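Local coordinates for hypothetical protein PH0250 (Pyrococcus horikoshii, PDB 2EKD) that is of unknown function but is a KaiC-like domain protein, probably related to the P-loop NTPases, at residues F[3-9]-F[34-40]; F[16-22]-F[175-181]; F[183-187]-F[199-203]. All blocks are in the same frame, centred on the assembly; numbering follows the deposited sequence.

Overall arrangement
Interactions 2 and 3 lie in the same mixed sheet, and interaction 1 packs beside it, touching both. Interaction 2 is a buried parallel pair within it, strands 17-22 and 177-182, and interaction 3 continues the same sheet outward, since strands 177-182 and 185-190 are neighbours; the centres are about 13 Å apart, and Glu180 N probably bonds to Ile187 O. Interaction 1 packs helix 5-9 against the end of helix 29-37, its centre about 16 Å from that of interaction 2 and about 15 Å from that of interaction 3. Phe8 bridges the three, touching Leu179 of interaction 2 and Pro203 of interaction 3. No ligand marks a site here.

Interaction 1: F[3-9]-F[34-40]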
loop_
_atom_site.group_PDB
_atom_site.type_symbol
_atom_site.label_atom_id
_atom_site.label_comp_id
_atom_site.label_asym_id
_atom_site.label_seq_id
_atom_site.Cartn_x
_atom_site.Cartn_y
_atom_site.Cartn_z
HETATM N N MSE F 3 14.534 -5.565 -40.067
HETATM C CA MSE F 3 13.522 -5.325 -41.137
HETATM C C MSE F 3 13.260 -3.831 -41.285
HETATM O O MSE F 3 13.450 -3.067 -40.336
HETATM C CB MSE F 3 12.209 -6.034 -40.786
HETATM C CG MSE F 3 11.553 -5.518 -39.511
HETATM SE SE MSE F 3 10.062 -6.420 -39.020
HETATM C CE MSE F 3 10.758 -7.626 -37.898
ATOM N N ASN F 4 12.839 -3.407 -42.474
ATOM C CA ASN F 4 12.534 -1.998 -42.677
ATOM C C ASN F 4 11.064 -1.802 -42.328
ATOM O O ASN F 4 10.297 -2.767 -42.289
ATOM C CB ASN F 4 12.823 -1.563 -44.121
ATOM C CG ASN F 4 12.047 -2.359 -45.143
ATOM O OD1 ASN F 4 10.818 -2.420 -45.101
ATOM N ND2 ASN F 4 12.764 -2.966 -46.084
ATOM N N SER F 5 10.680 -0.558 -42.061
ATOM C CA SER F 5 9.309 -0.234 -41.673
ATOM C C SER F 5 8.233 -0.994 -42.430
ATOM O O SER F 5 7.290 -1.502 -41.823
ATOM C CB SER F 5 9.051 1.267 -41.816
ATOM O OG SER F 5 9.164 1.686 -43.165
ATOM N N GLU F 6 8.370 -1.062 -43.751
ATOM C CA GLU F 6 7.399 -1.754 -44.591
ATOM C C GLU F 6 7.001 -3.114 -44.013
ATOM O O GLU F 6 5.816 -3.408 -43.880
ATOM C CB GLU F 6 7.960 -1.927 -46.005
ATOM C CG GLU F 6 6.972 -2.520 -46.998
ATOM C CD GLU F 6 7.538 -2.605 -48.406
ATOM O OE1 GLU F 6 8.578 -3.275 -48.592
ATOM O OE2 GLU F 6 6.945 -2.000 -49.328
ATOM N N LYS F 7 7.986 -3.936 -43.665
ATOM C CA LYS F 7 7.711 -5.258 -43.102
ATOM C C LYS F 7 7.100 -5.150 -41.702
ATOM O O LYS F 7 6.162 -5.874 -41.365
ATOM C CB LYS F 7 8.997 -6.091 -43.034
ATOM C CG LYS F 7 9.607 -6.453 -44.390
ATOM C CD LYS F 7 10.081 -5.222 -45.146
ATOM C CE LYS F 7 10.791 -5.583 -46.450
ATOM N NZ LYS F 7 12.064 -6.337 -46.225
ATOM N N PHE F 8 7.642 -4.246 -40.893
ATOM C CA PHE F 8 7.155 -4.029 -39.536
ATOM C C PHE F 8 5.659 -3.694 -39.524
ATOM O O PHE F 8 4.885 -4.296 -38.775
ATOM C CB PHE F 8 7.949 -2.892 -38.877
ATOM C CG PHE F 8 7.464 -2.524 -37.502
ATOM C CD1 PHE F 8 7.682 -3.372 -36.420
ATOM C CD2 PHE F 8 6.783 -1.328 -37.290
ATOM C CE1 PHE F 8 7.229 -3.036 -35.140
ATOM C CE2 PHE F 8 6.325 -0.980 -36.016
ATOM C CZ PHE F 8 6.548 -1.836 -34.938
ATOM N N PHE F 9 5.252 -2.736 -40.355
ATOM C CA PHE F 9 3.848 -2.340 -40.403
ATOM C C PHE F 9 2.935 -3.481 -40.845
ATOM O O PHE F 9 1.742 -3.473 -40.550
ATOM C CB PHE F 9 3.648 -1.140 -41.338
ATOM C CG PHE F 9 4.464 0.066 -40.962
ATOM C CD1 PHE F 9 4.558 0.478 -39.636
ATOM C CD2 PHE F 9 5.142 0.791 -41.936
ATOM C CE1 PHE F 9 5.315 1.591 -39.284
ATOM C CE2 PHE F 9 5.902 1.909 -41.592
ATOM C CZ PHE F 9 5.990 2.307 -40.264
ATOM N N TYR F 34 12.298 5.261 -36.174
ATOM C CA TYR F 34 12.226 4.139 -37.099
ATOM C C TYR F 34 10.905 4.135 -37.864
ATOM O O TYR F 34 10.874 3.909 -39.078
ATOM C CB TYR F 34 12.404 2.835 -36.319
ATOM C CG TYR F 34 12.130 1.575 -37.106
ATOM C CD1 TYR F 34 13.156 0.927 -37.807
ATOM C CD2 TYR F 34 10.854 1.010 -37.129
ATOM C CE1 TYR F 34 12.917 -0.258 -38.505
ATOM C CE2 TYR F 34 10.603 -0.177 -37.824
ATOM C CZ TYR F 34 11.637 -0.805 -38.506
ATOM O OH TYR F 34 11.398 -1.988 -39.166
ATOM N N ILE F 35 9.815 4.403 -37.157
ATOM C CA ILE F 35 8.498 4.431 -37.781
ATOM C C ILE F 35 8.315 5.619 -38.742
ATOM O O ILE F 35 7.699 5.473 -39.799
ATOM C CB ILE F 35 7.383 4.458 -36.701
ATOM C CG1 ILE F 35 7.298 3.088 -36.014
ATOM C CG2 ILE F 35 6.039 4.831 -37.329
ATOM C CD1 ILE F 35 6.241 3.006 -34.904
ATOM N N VAL F 36 8.849 6.784 -38.383
ATOM C CA VAL F 36 8.700 7.976 -39.226
ATOM C C VAL F 36 9.660 7.966 -40.435
ATOM O O VAL F 36 9.256 8.128 -41.582
ATOM C CB VAL F 36 8.963 9.247 -38.400
ATOM C CG1 VAL F 36 8.962 10.465 -39.319
ATOM C CG2 VAL F 36 7.870 9.426 -37.363
ATOM N N ASN F 37 10.983 7.846 -40.127
ATOM C CA ASN F 37 11.980 7.812 -41.202
ATOM C C ASN F 37 11.581 6.775 -42.258
ATOM O O ASN F 37 11.433 7.067 -43.447
ATOM C CB ASN F 37 13.322 7.415 -40.568
ATOM C CG ASN F 37 14.487 7.728 -41.492
ATOM O OD1 ASN F 37 15.561 7.117 -41.411
ATOM N ND2 ASN F 37 14.292 8.748 -42.352
ATOM N N ASN F 38 11.465 5.510 -41.773
ATOM C CA ASN F 38 10.997 4.370 -42.541
ATOM C C ASN F 38 9.492 4.453 -42.775
ATOM O O ASN F 38 8.685 4.164 -41.902
ATOM C CB ASN F 38 11.333 3.099 -41.761
ATOM C CG ASN F 38 12.829 2.973 -41.630
ATOM O OD1 ASN F 38 13.480 2.203 -42.332
ATOM N ND2 ASN F 38 13.386 3.763 -40.696
ATOM N N SER F 39 8.984 4.822 -43.949
ATOM C CA SER F 39 7.536 4.819 -44.134
ATOM C C SER F 39 7.137 5.208 -45.565
ATOM O O SER F 39 7.349 6.325 -46.022
ATOM C CB SER F 39 6.924 5.805 -43.138
ATOM O OG SER F 39 5.526 5.541 -43.010
ATOM N N LYS F 40 6.575 4.222 -46.289
ATOM C CA LYS F 40 6.024 4.532 -47.606
ATOM C C LYS F 40 4.662 5.234 -47.480
ATOM O O LYS F 40 4.200 5.936 -48.379
ATOM C CB LYS F 40 5.865 3.221 -48.378
ATOM C CG LYS F 40 7.124 2.353 -48.323
ATOM C CD LYS F 40 8.363 3.090 -48.832
ATOM C CE LYS F 40 9.630 2.230 -48.748
ATOM N NZ LYS F 40 9.849 1.801 -47.365
#
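Tyr34 reaches from helix 29-37 across to the start of helix 5-9, and its length is what makes it suitable. CB and CG carry the ring off the helix, with CG opposite the backbone N (chi1 171°), a torsion that sends the ring toward Met3 and Phe8. Farther out, the CE2 edge approaches the Phe8 ring, with Tyr34 CE2 3.9 Å from Phe8 CG. This is an edge-to-face (T-shaped) pair: the Tyr34 edge is directed at the Phe8 face, with planes at 84° and centroids 5.7 Å apart. On the opposite edge CE1 lies 3.4 Å from Met3 O. At the tip, Tyr34 OH donates a hydrogen bond of 2.6 Å to Met3 O, arriving from above the carbonyl plane. The hydroxyl gives the ring a polar tip that can satisfy this carbonyl, which comes just before the N-cap residue Asn4.

Ile35, one residue on, serves both phenylalanines: its CD1 lies 4.1 Å from Phe8 CE2, while CG2 lies 3.9 Å from Phe9 CE1. The Phe9 ring presents its edge to backbone oxygens, with CZ 3.6 Å from Ile35 O in the ring plane, so its slightly positive C-H rim faces carbonyls where helix 29-37 ends. Ser39 OG also lies near this ring, but its hydrogen bond goes to Leu41 O. Phe9, Ile35 and Ser39 all touch Ile115 of strand 114-119. The arrangement is helix-to-helix packing on one face of the sheet in an alpha/beta fold, with helix 29-37 following strand 17-22.

Interaction 2: F[16-22]-F[175-181]; sequences ETVLVEY and VTSILEI
Glu16 OE1 meets two hydroxyls where strands 17-22 and 177-181 begin to pair. Ser177 OG donates to its syn lone pair at 2.8 Å, and Thr176 OG1 lies 2.9 Å from the same OE1 atom. With CG opposite the carbonyl carbon (chi1 -81°) and the chain extended beyond it, the glutamate lies across Thr176. Thr176 OG1 also accepts Thr17 N at 2.9 Å. Thr17 O in turn receives Thr176 N at 3.0 Å and, weakly, Ser177 N.

Beyond this start the backbones form a regular parallel ladder. Leu19 is bonded at both its N and its O, to Ser177 O and Leu179 N, the latter bond 2.8 Å between Leu179 N and Leu19 O; Glu21 repeats the pattern with Leu179 O and Ile181 N. Val18 CG1 packs 4.0 Å from Leu179 CG on one face. On the other, Glu21 OE1 comes 3.9 Å from Glu180 OE1, a closeness probably eased by the Glu21 salt bridge to Lys189.

The backbone N of Arg13 holds Glu16 OE2, so an alanine at Glu16 would probably leave Ser177 OG and Arg13 N without their acceptor and the serine hydroxyl free to turn.

Strand 149-156 flanks 17-22 on its far side, strand 185-190 borders 177-182, and helix 165-174 lies over the face bearing Leu19, Ile178 and Glu21.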
loop_
_atom_site.group_PDB
_atom_site.type_symbol
_atom_site.label_atom_id
_atom_site.label_comp_id
_atom_site.label_asym_id
_atom_site.label_seq_id
_atom_site.Cartn_x
_atom_site.Cartn_y
_atom_site.Cartn_z
ATOM N N GLU F 16 -6.326 -0.876 -36.796
ATOM C CA GLU F 16 -5.820 -1.295 -35.492
ATOM C C GLU F 16 -5.342 -0.146 -34.620
ATOM O O GLU F 16 -4.918 0.904 -35.107
ATOM C CB GLU F 16 -4.650 -2.276 -35.620
ATOM C CG GLU F 16 -5.031 -3.723 -35.875
ATOM C CD GLU F 16 -3.934 -4.699 -35.456
ATOM O OE1 GLU F 16 -3.670 -4.825 -34.235
ATOM O OE2 GLU F 16 -3.331 -5.337 -36.342
ATOM N N THR F 17 -5.427 -0.361 -33.315
ATOM C CA THR F 17 -4.920 0.596 -32.352
ATOM C C THR F 17 -3.873 -0.225 -31.611
ATOM O O THR F 17 -4.190 -1.222 -30.958
ATOM C CB THR F 17 -5.999 1.093 -31.383
ATOM O OG1 THR F 17 -6.947 1.889 -32.108
ATOM C CG2 THR F 17 -5.366 1.950 -30.288
ATOM N N VAL F 18 -2.620 0.184 -31.750
ATOM C CA VAL F 18 -1.511 -0.517 -31.134
ATOM C C VAL F 18 -0.940 0.255 -29.955
ATOM O O VAL F 18 -0.524 1.406 -30.087
ATOM C CB VAL F 18 -0.383 -0.759 -32.163
ATOM C CG1 VAL F 18 0.649 -1.697 -31.593
ATOM C CG2 VAL F 18 -0.970 -1.310 -33.458
ATOM N N LEU F 19 -0.922 -0.384 -28.797
ATOM C CA LEU F 19 -0.377 0.248 -27.616
ATOM C C LEU F 19 1.109 -0.100 -27.579
ATOM O O LEU F 19 1.479 -1.273 -27.643
ATOM C CB LEU F 19 -1.090 -0.285 -26.372
ATOM C CG LEU F 19 -0.890 0.462 -25.051
ATOM C CD1 LEU F 19 -1.290 1.930 -25.204
ATOM C CD2 LEU F 19 -1.730 -0.215 -23.977
ATOM N N VAL F 20 1.952 0.923 -27.515
ATOM C CA VAL F 20 3.396 0.733 -27.450
ATOM C C VAL F 20 3.846 1.139 -26.044
ATOM O O VAL F 20 3.969 2.331 -25.736
ATOM C CB VAL F 20 4.127 1.614 -28.494
ATOM C CG1 VAL F 20 5.639 1.401 -28.399
ATOM C CG2 VAL F 20 3.627 1.277 -29.896
ATOM N N GLU F 21 4.076 0.141 -25.196
ATOM C CA GLU F 21 4.489 0.380 -23.823
ATOM C C GLU F 21 6.000 0.482 -23.688
ATOM O O GLU F 21 6.749 -0.349 -24.209
ATOM C CB GLU F 21 3.938 -0.731 -22.920
ATOM C CG GLU F 21 2.435 -0.888 -23.054
ATOM C CD GLU F 21 1.844 -1.976 -22.181
ATOM O OE1 GLU F 21 2.556 -2.934 -21.816
ATOM O OE2 GLU F 21 0.645 -1.881 -21.876
ATOM N N TYR F 22 6.450 1.511 -22.984
ATOM C CA TYR F 22 7.878 1.707 -22.786
ATOM C C TYR F 22 8.142 2.273 -21.393
ATOM O O TYR F 22 7.204 2.502 -20.628
ATOM C CB TYR F 22 8.424 2.642 -23.874
ATOM C CG TYR F 22 7.950 4.079 -23.788
ATOM C CD1 TYR F 22 8.645 5.018 -23.019
ATOM C CD2 TYR F 22 6.810 4.506 -24.476
ATOM C CE1 TYR F 22 8.219 6.345 -22.942
ATOM C CE2 TYR F 22 6.376 5.829 -24.403
ATOM C CZ TYR F 22 7.085 6.744 -23.634
ATOM O OH TYR F 22 6.664 8.057 -23.551
ATOM N N VAL F 175 -7.411 -1.792 -26.908
ATOM C CA VAL F 175 -6.572 -1.792 -28.096
ATOM C C VAL F 175 -6.558 -3.171 -28.759
ATOM O O VAL F 175 -6.917 -4.168 -28.127
ATOM C CB VAL F 175 -5.121 -1.341 -27.767
ATOM C CG1 VAL F 175 -5.149 0.057 -27.145
ATOM C CG2 VAL F 175 -4.442 -2.346 -26.834
ATOM N N THR F 176 -6.153 -3.222 -30.027
ATOM C CA THR F 176 -6.103 -4.482 -30.773
ATOM C C THR F 176 -4.758 -5.207 -30.674
ATOM O O THR F 176 -4.692 -6.424 -30.841
ATOM C CB THR F 176 -6.440 -4.266 -32.271
ATOM O OG1 THR F 176 -5.617 -3.220 -32.805
ATOM C CG2 THR F 176 -7.904 -3.892 -32.439
ATOM N N SER F 177 -3.686 -4.462 -30.423
ATOM C CA SER F 177 -2.361 -5.063 -30.286
ATOM C C SER F 177 -1.564 -4.319 -29.227
ATOM O O SER F 177 -1.736 -3.109 -29.032
ATOM C CB SER F 177 -1.582 -5.026 -31.608
ATOM O OG SER F 177 -1.916 -6.113 -32.457
ATOM N N ILE F 178 -0.700 -5.050 -28.536
ATOM C CA ILE F 178 0.136 -4.447 -27.509
ATOM C C ILE F 178 1.585 -4.845 -27.716
ATOM O O ILE F 178 1.898 -6.027 -27.857
ATOM C CB ILE F 178 -0.282 -4.884 -26.089
ATOM C CG1 ILE F 178 -1.723 -4.440 -25.811
ATOM C CG2 ILE F 178 0.688 -4.293 -25.066
ATOM C CD1 ILE F 178 -2.290 -4.948 -24.489
ATOM N N LEU F 179 2.457 -3.846 -27.754
ATOM C CA LEU F 179 3.884 -4.070 -27.902
ATOM C C LEU F 179 4.563 -3.553 -26.648
ATOM O O LEU F 179 4.180 -2.510 -26.110
ATOM C CB LEU F 179 4.446 -3.313 -29.110
ATOM C CG LEU F 179 3.942 -3.710 -30.502
ATOM C CD1 LEU F 179 4.678 -2.896 -31.557
ATOM C CD2 LEU F 179 4.161 -5.204 -30.728
ATOM N N GLU F 180 5.559 -4.283 -26.168
ATOM C CA GLU F 180 6.279 -3.831 -24.994
ATOM C C GLU F 180 7.767 -3.798 -25.316
ATOM O O GLU F 180 8.362 -4.819 -25.674
ATOM C CB GLU F 180 6.021 -4.741 -23.789
ATOM C CG GLU F 180 6.165 -3.986 -22.472
ATOM C CD GLU F 180 6.066 -4.868 -21.238
ATOM O OE1 GLU F 180 5.183 -5.758 -21.197
ATOM O OE2 GLU F 180 6.868 -4.653 -20.298
ATOM N N ILE F 181 8.359 -2.614 -25.208
ATOM C CA ILE F 181 9.773 -2.461 -25.484
ATOM C C ILE F 181 10.629 -2.909 -24.307
ATOM O O ILE F 181 10.426 -2.461 -23.178
ATOM C CB ILE F 181 10.137 -0.995 -25.795
ATOM C CG1 ILE F 181 9.347 -0.503 -27.011
ATOM C CG2 ILE F 181 11.636 -0.887 -26.050
ATOM C CD1 ILE F 181 9.645 0.935 -27.398
#

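Interaction 3: F[183-187]-F[199-203]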
loop_
_atom_site.group_PDB
_atom_site.type_symbol
_atom_site.label_atom_id
_atom_site.label_comp_id
_atom_site.label_asym_id
_atom_site.label_seq_id
_atom_site.Cartn_x
_atom_site.Cartn_y
_atom_site.Cartn_z
ATOM N N ASP F 183 14.902 -4.520 -23.307
ATOM C CA ASP F 183 16.292 -4.505 -23.761
ATOM C C ASP F 183 16.624 -5.558 -24.809
ATOM O O ASP F 183 17.468 -5.329 -25.667
ATOM C CB ASP F 183 17.246 -4.668 -22.575
ATOM C CG ASP F 183 17.325 -3.421 -21.716
ATOM O OD1 ASP F 183 17.497 -2.319 -22.290
ATOM O OD2 ASP F 183 17.224 -3.543 -20.474
ATOM N N SER F 184 15.967 -6.711 -24.745
ATOM C CA SER F 184 16.240 -7.774 -25.706
ATOM C C SER F 184 15.362 -7.665 -26.947
ATOM O O SER F 184 15.492 -8.454 -27.883
ATOM C CB SER F 184 16.050 -9.141 -25.046
ATOM O OG SER F 184 14.734 -9.287 -24.541
ATOM N N GLY F 185 14.469 -6.679 -26.958
ATOM C CA GLY F 185 13.599 -6.506 -28.107
ATOM C C GLY F 185 12.174 -6.119 -27.758
ATOM O O GLY F 185 11.846 -5.835 -26.603
ATOM N N ILE F 186 11.318 -6.117 -28.771
ATOM C CA ILE F 186 9.923 -5.748 -28.587
ATOM C C ILE F 186 9.045 -6.980 -28.407
ATOM O O ILE F 186 8.989 -7.851 -29.279
ATOM C CB ILE F 186 9.426 -4.927 -29.797
ATOM C CG1 ILE F 186 10.324 -3.699 -29.984
ATOM C CG2 ILE F 186 7.988 -4.504 -29.588
ATOM C CD1 ILE F 186 10.090 -2.976 -31.277
ATOM N N ILE F 187 8.366 -7.060 -27.267
ATOM C CA ILE F 187 7.494 -8.193 -27.007
ATOM C C ILE F 187 6.093 -7.885 -27.505
ATOM O O ILE F 187 5.563 -6.798 -27.269
ATOM C CB ILE F 187 7.381 -8.513 -25.508
ATOM C CG1 ILE F 187 8.755 -8.845 -24.932
ATOM C CG2 ILE F 187 6.421 -9.689 -25.305
ATOM C CD1 ILE F 187 8.726 -9.138 -23.434
ATOM N N LYS F 199 5.470 -13.511 -29.383
ATOM C CA LYS F 199 6.790 -13.484 -30.000
ATOM C C LYS F 199 7.492 -12.160 -29.731
ATOM O O LYS F 199 6.855 -11.138 -29.458
ATOM C CB LYS F 199 6.683 -13.687 -31.513
ATOM C CG LYS F 199 5.995 -14.975 -31.933
ATOM C CD LYS F 199 6.667 -16.190 -31.317
ATOM C CE LYS F 199 6.047 -17.477 -31.844
ATOM N NZ LYS F 199 6.230 -17.588 -33.322
ATOM N N ILE F 200 8.815 -12.192 -29.818
ATOM C CA ILE F 200 9.628 -11.009 -29.606
ATOM C C ILE F 200 10.344 -10.723 -30.910
ATOM O O ILE F 200 10.871 -11.636 -31.544
ATOM C CB ILE F 200 10.667 -11.243 -28.493
ATOM C CG1 ILE F 200 9.946 -11.460 -27.160
ATOM C CG2 ILE F 200 11.642 -10.071 -28.424
ATOM C CD1 ILE F 200 10.870 -11.752 -25.996
ATOM N N VAL F 201 10.341 -9.460 -31.324
ATOM C CA VAL F 201 11.013 -9.072 -32.554
ATOM C C VAL F 201 12.003 -7.951 -32.269
ATOM O O VAL F 201 11.927 -7.295 -31.229
ATOM C CB VAL F 201 9.998 -8.609 -33.642
ATOM C CG1 VAL F 201 9.178 -9.811 -34.140
ATOM C CG2 VAL F 201 9.068 -7.542 -33.079
ATOM N N SER F 202 12.952 -7.760 -33.181
ATOM C CA SER F 202 13.952 -6.699 -33.059
ATOM C C SER F 202 14.042 -5.970 -34.401
ATOM O O SER F 202 15.044 -6.045 -35.100
ATOM C CB SER F 202 15.313 -7.284 -32.685
ATOM O OG SER F 202 15.326 -7.729 -31.339
ATOM N N PRO F 203 12.982 -5.242 -34.768
ATOM C CA PRO F 203 12.933 -4.503 -36.033
ATOM C C PRO F 203 14.032 -3.468 -36.270
ATOM O O PRO F 203 14.345 -3.158 -37.419
ATOM C CB PRO F 203 11.536 -3.884 -36.011
ATOM C CG PRO F 203 11.284 -3.675 -34.552
ATOM C CD PRO F 203 11.783 -4.971 -33.956
#
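Two backbone hydrogen bonds between Ile186 and Val201 hold these segments together. Ile186 N donates to Val201 O at 2.8 Å, almost in line with the carbonyl bond, and Val201 N returns the bond to Ile186 O at 2.9 Å, making the two residues an antiparallel hydrogen-bonded pair. Ile186 O is approached a second time, by the CA-H of Ile200, with Ile200 CA 3.2 Å from Ile186 O.

Apolar contacts lie on both faces of the ribbon. On one, Ile187 and Ile200, a non-hydrogen-bonded pair, lie side by side pointing the same way, with Ile187 CG1 3.6 Å from Ile200 CG1. On the other, Ile186 faces Val201, its CB 4.2 Å from Val201 CG2. The Ile186 chain is extended toward CD1 (chi2 169°), which carries that methyl to the proline ring: Ile186 CD1 is 3.6 Å from Pro203 CG, the two side chains meeting at about a right angle. Beta-branched residues suit these positions, since they favour extended backbone and turn broad apolar sides to their neighbours.

Backbone conformation is the third element. At Gly185, phi is 141°, and a CB would run into Val201 O and the carbonyl oxygen of Ser184, so glycine is called for. The carbonyl oxygen of Gly185 is bonded by Thr182 OG1 at the turn from the preceding strand.

Ile186 also touches Leu179 and Leu31, and Pro203 touches Tyr34, so the face carrying Ile186 is joined to helix 29-37. The whole is a beta hairpin of strands 185-190 and 200-201 that, with strand 177-182, makes an antiparallel meander at one edge of the mixed sheet, beyond its other parallel strands, where 200-201 is the outermost strand within the chain.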